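Local coordinates for endo-1,4-beta-mannanase (Eisenia fetida, PDB 5Y6T), which probably hydrolyses internal beta-1,4-mannosidic linkages in mannans, as an endo-acting mannanase of glycoside hydrolase family 5, at residues 198-201 with 202-205; 126-129 with 130-134. All coordinates share one frame; numbering follows the deposited sequence. Where two conformers were deposited one is given.

Interaction 1: 198-201 with 202-205; sequences SIPM and QRLQ
The chain turns from a loop into a helix here: M201 O accepts a nearly straight bond from Q205 N (2.9 Å, 176° at the hydrogen), while P200 O receives weak bonds from R203 N and L204 N. The donor to M201 O lies almost in line with its C=O bond. At P200 O, the bond from R203 N is bent and that from L204 N is long, which makes both weak. M201 and Q205 carry the main side-chain contact. With chi1 at 180°, M201 CG is anti to the backbone N and lies against the Q205 amide. The bends at chi2 and chi3 then set the course of SD and CE. M201 CG is 3.5 Å from Q205 OE1. M201 SD is 3.9 Å from Q205 CG. The Q205 amide is fixed from outside, since NE2 bonds to Y243 O and C182 O. C182 is disulfide-bonded to C248, and Q205 also touches C248, so this first turn is tied to the loop that holds C182 and to helix 246-253. P200 is the N-cap residue of helix 201-218. In the (beta/alpha)8 barrel of family 5 enzymes, this helix packs outside the barrel and leads to strand 223-228. I199 makes the apolar contact. Its CG2 methyl is 4.0 Å from L204 CD2 and equally far from R203 CB; the I199 side chain crosses both at about a right angle. P200 and R203 run side by side and point the same way, with P200 CD 4.1 Å from R203 CD. The R203 chain is extended from CG to NE. Q202 NE2 bonds to A252 O. The backbone of I199 is in turn hydrogen-bonded to I171 and S173.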
loop_
_atom_site.group_PDB
_atom_site.type_symbol
_atom_site.label_atom_id
_atom_site.label_comp_id
_atom_site.label_asym_id
_atom_site.label_seq_id
_atom_site.Cartn_x
_atom_site.Cartn_y
_atom_site.Cartn_z
ATOM N N SER A 198 3.694 7.925 18.584
ATOM C CA SER A 198 3.784 9.395 18.476
ATOM C C SER A 198 5.130 9.796 17.891
ATOM O O SER A 198 5.889 10.577 18.485
ATOM C CB SER A 198 3.622 10.068 19.852
ATOM O OG SER A 198 2.513 9.552 20.550
ATOM N N ILE A 199 5.441 9.280 16.730
ATOM C CA ILE A 199 6.699 9.575 16.066
ATOM C C ILE A 199 6.477 10.834 15.254
ATOM O O ILE A 199 5.437 10.980 14.613
ATOM C CB ILE A 199 7.062 8.390 15.144
ATOM C CG1 ILE A 199 7.264 7.116 15.970
ATOM C CG2 ILE A 199 8.368 8.655 14.341
ATOM C CD1 ILE A 199 7.541 5.864 15.148
ATOM N N PRO A 200 7.462 11.723 15.227
ATOM C CA PRO A 200 7.302 12.924 14.397
ATOM C C PRO A 200 7.057 12.622 12.961
ATOM O O PRO A 200 7.759 11.787 12.379
ATOM C CB PRO A 200 8.644 13.627 14.550
ATOM C CG PRO A 200 9.168 13.182 15.887
ATOM C CD PRO A 200 8.748 11.737 15.969
ATOM N N MET A 201 6.200 13.410 12.332
ATOM C CA MET A 201 5.961 13.277 10.908
ATOM C C MET A 201 7.205 13.328 10.052
ATOM O O MET A 201 7.377 12.499 9.125
ATOM C CB MET A 201 4.931 14.335 10.446
ATOM C CG MET A 201 4.647 14.244 8.943
ATOM S SD MET A 201 3.895 12.719 8.380
ATOM C CE MET A 201 2.185 13.013 8.811
ATOM N N GLN A 202 8.101 14.277 10.345
ATOM C CA GLN A 202 9.355 14.353 9.592
ATOM C C GLN A 202 10.124 13.043 9.551
ATOM O O GLN A 202 10.705 12.713 8.472
ATOM C CB GLN A 202 10.229 15.458 10.133
ATOM C CG GLN A 202 11.528 15.620 9.360
ATOM C CD GLN A 202 12.694 14.826 9.864
ATOM O OE1 GLN A 202 12.802 14.518 11.075
ATOM N NE2 GLN A 202 13.601 14.504 8.946
ATOM N N ARG A 203 10.142 12.269 10.672
ATOM C CA ARG A 203 10.880 11.008 10.691
ATOM C C ARG A 203 10.200 9.929 9.823
ATOM O O ARG A 203 10.881 9.142 9.151
ATOM C CB ARG A 203 11.092 10.525 12.123
ATOM C CG ARG A 203 11.959 11.454 12.955
ATOM C CD ARG A 203 12.328 10.760 14.250
ATOM N NE ARG A 203 13.269 11.493 15.115
ATOM C CZ ARG A 203 14.604 11.429 15.014
ATOM N NH1 ARG A 203 15.197 10.714 14.068
ATOM N NH2 ARG A 203 15.353 12.065 15.893
ATOM N N LEU A 204 8.852 9.943 9.804
ATOM C CA LEU A 204 8.081 9.013 8.966
ATOM C C LEU A 204 8.298 9.305 7.502
ATOM O O LEU A 204 8.565 8.386 6.691
ATOM C CB LEU A 204 6.609 9.033 9.306
ATOM C CG LEU A 204 6.330 8.599 10.761
ATOM C CD1 LEU A 204 4.849 8.788 11.089
ATOM C CD2 LEU A 204 6.736 7.152 11.030
ATOM N N GLN A 205 8.166 10.586 7.155
ATOM C CA GLN A 205 8.485 11.007 5.806
ATOM C C GLN A 205 9.884 10.676 5.354
ATOM O O GLN A 205 10.091 10.273 4.200
ATOM C CB GLN A 205 8.217 12.505 5.599
ATOM C CG GLN A 205 6.746 12.918 5.703
ATOM C CD GLN A 205 6.621 14.417 5.962
ATOM O OE1 GLN A 205 7.342 15.011 6.807
ATOM N NE2 GLN A 205 5.648 15.032 5.326
#

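Interaction 2: 126-129 with 130-134; sequences SRYR and DLIYD
The D130 carboxylate is linked to the guanidinium groups of R127 and R129 by one water each; the charged atoms do not touch. Water 1 accepts from R127 NH1 and donates to D130 OD2 (2.6 Å). Water 2 accepts from R129 NH1 and donates to D130 OD1 (3.0 Å). Each water lies at the edge of its guanidinium, in plane. These links, one to each oxygen, probably limit rotation of the carboxylate, and the nearby positive charges probably favour its ionised form. R129 also lies beside Y133, pointing the same way. R129 CG is 3.9 Å from Y133 CE1, with the guanidinium and ring planes 48° apart. R129 O sits at the edge of that ring and takes two backbone bonds. Y133 N approaches in the carbonyl plane; I132 N, 2.9 Å from R129 O, comes from above it. This mix of i+4 and i+3 bonding suits the last turn of a helix. Y128 CE1 touches I132 CD1 at 3.9 Å, obliquely to the ring. Beyond these contacts, R129 NH2 forms a salt bridge with D197. Y128 OH bonds to N119 O, and its ring stacks on W118. D134 ends helix 126-133 and caps helix 135-152 through OD1 to K137 N. Helix 126-133 touches strand 79-80 through R127 and L131 on F80, helix 135-152 through L131, and helix 201-218 through Y128, L131, I132 and Y133.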
loop_
_atom_site.group_PDB
_atom_site.type_symbol
_atom_site.label_atom_id
_atom_site.label_comp_id
_atom_site.label_asym_id
_atom_site.label_seq_id
_atom_site.Cartn_x
_atom_site.Cartn_y
_atom_site.Cartn_z
ATOM N N SER A 126 10.810 -2.574 18.791
ATOM C CA SER A 126 11.873 -1.602 19.064
ATOM C C SER A 126 12.904 -1.594 17.929
ATOM O O SER A 126 13.488 -0.519 17.571
ATOM C CB SER A 126 12.504 -1.854 20.467
ATOM O OG SER A 126 13.176 -3.137 20.404
ATOM N N ARG A 127 13.138 -2.737 17.286
ATOM C CA ARG A 127 14.130 -2.760 16.194
ATOM C C ARG A 127 13.638 -2.029 14.984
ATOM O O ARG A 127 14.424 -1.316 14.313
ATOM C CB ARG A 127 14.571 -4.135 15.856
ATOM C CG ARG A 127 15.396 -4.876 16.932
ATOM C CD ARG A 127 16.683 -4.160 17.220
ATOM N NE ARG A 127 17.586 -5.093 17.926
ATOM C CZ ARG A 127 18.602 -4.703 18.652
ATOM N NH1 ARG A 127 18.920 -3.462 18.757
ATOM N NH2 ARG A 127 19.334 -5.617 19.308
ATOM N N TYR A 128 12.352 -2.134 14.716
ATOM C CA TYR A 128 11.746 -1.405 13.600
ATOM C C TYR A 128 11.693 0.102 13.917
ATOM O O TYR A 128 12.117 0.961 13.123
ATOM C CB TYR A 128 10.386 -2.047 13.314
ATOM C CG TYR A 128 9.338 -1.259 12.538
ATOM C CD1 TYR A 128 9.658 -0.347 11.597
ATOM C CD2 TYR A 128 7.961 -1.545 12.726
ATOM C CE1 TYR A 128 8.681 0.361 10.890
ATOM C CE2 TYR A 128 6.983 -0.906 12.033
ATOM C CZ TYR A 128 7.303 0.100 11.136
ATOM O OH TYR A 128 6.266 0.727 10.514
ATOM N N ARG A 129 11.255 0.445 15.102
ATOM C CA ARG A 129 11.231 1.852 15.493
ATOM C C ARG A 129 12.609 2.468 15.369
ATOM O O ARG A 129 12.761 3.604 14.881
ATOM C CB ARG A 129 10.685 2.032 16.899
ATOM C CG ARG A 129 10.338 3.530 17.167
ATOM C CD ARG A 129 9.890 3.845 18.574
ATOM N NE ARG A 129 8.627 3.228 18.905
ATOM C CZ ARG A 129 8.489 2.072 19.521
ATOM N NH1 ARG A 129 9.570 1.359 19.865
ATOM N NH2 ARG A 129 7.256 1.629 19.773
ATOM N N ASP A 130 13.613 1.705 15.764
ATOM C CA ASP A 130 14.967 2.243 15.690
ATOM C C ASP A 130 15.412 2.515 14.233
ATOM O O ASP A 130 16.209 3.450 14.058
ATOM C CB ASP A 130 15.959 1.294 16.357
ATOM C CG ASP A 130 15.870 1.328 17.906
ATOM O OD1 ASP A 130 15.110 2.144 18.510
ATOM O OD2 ASP A 130 16.469 0.410 18.518
ATOM N N LEU A 131 14.860 1.803 13.237
ATOM C CA LEU A 131 15.139 2.147 11.819
ATOM C C LEU A 131 14.605 3.518 11.441
ATOM O O LEU A 131 15.143 4.163 10.538
ATOM C CB LEU A 131 14.592 1.144 10.888
ATOM C CG LEU A 131 15.068 -0.301 11.038
ATOM C CD1 LEU A 131 14.453 -1.166 9.969
ATOM C CD2 LEU A 131 16.604 -0.367 11.058
ATOM N N ILE A 132 13.527 3.925 12.088
ATOM C CA ILE A 132 12.920 5.235 11.822
ATOM C C ILE A 132 13.725 6.350 12.400
ATOM O O ILE A 132 13.685 7.498 11.927
ATOM C CB ILE A 132 11.459 5.241 12.346
ATOM C CG1 ILE A 132 10.605 4.156 11.662
ATOM C CG2 ILE A 132 10.816 6.583 12.053
ATOM C CD1 ILE A 132 9.233 3.935 12.259
ATOM N N TYR A 133 14.425 6.076 13.479
ATOM C CA TYR A 133 15.218 7.057 14.188
ATOM C C TYR A 133 16.720 7.045 13.918
ATOM O O TYR A 133 17.415 7.985 14.274
ATOM C CB TYR A 133 15.028 6.952 15.690
ATOM C CG TYR A 133 13.726 7.515 16.173
ATOM C CD1 TYR A 133 12.569 6.750 16.138
ATOM C CD2 TYR A 133 13.635 8.806 16.657
ATOM C CE1 TYR A 133 11.356 7.250 16.600
ATOM C CE2 TYR A 133 12.404 9.314 17.097
ATOM C CZ TYR A 133 11.278 8.501 17.087
ATOM O OH TYR A 133 10.030 9.012 17.543
ATOM N N ASP A 134 17.269 5.975 13.378
ATOM C CA ASP A 134 18.731 5.896 13.255
ATOM C C ASP A 134 19.059 5.550 11.787
ATOM O O ASP A 134 18.899 4.406 11.306
ATOM C CB ASP A 134 19.205 4.845 14.261
ATOM C CG ASP A 134 20.694 4.553 14.202
ATOM O OD1 ASP A 134 21.344 4.827 13.187
ATOM O OD2 ASP A 134 21.194 4.023 15.221
HETATM O O HOH W 1 18.162 -1.079 17.224
HETATM O O HOH W 2 12.490 1.812 19.847
#

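How the interactions relate
From the N terminus, strand 112-119 leads to interaction 2, within helix 126-133. Interaction 1 comes later, after the strands at 159-166 and a long loop, where helix 201-218 starts. The two are in series and neither nest nor cross. Each closes just a local turn: interaction 2 at a helix end, interaction 1 at a helix start. Their centres are about 12 Å apart, and they meet in space. Y133 is the main link, touching I199, P200 and R203; its OH lies 3.4 Å from P200 CD. I132 CD1 adds a contact with I199 CD1. Helix 126-133, after strand 112-119, is thereby joined to the start of helix 201-218, which follows the neighbouring strand 159-163.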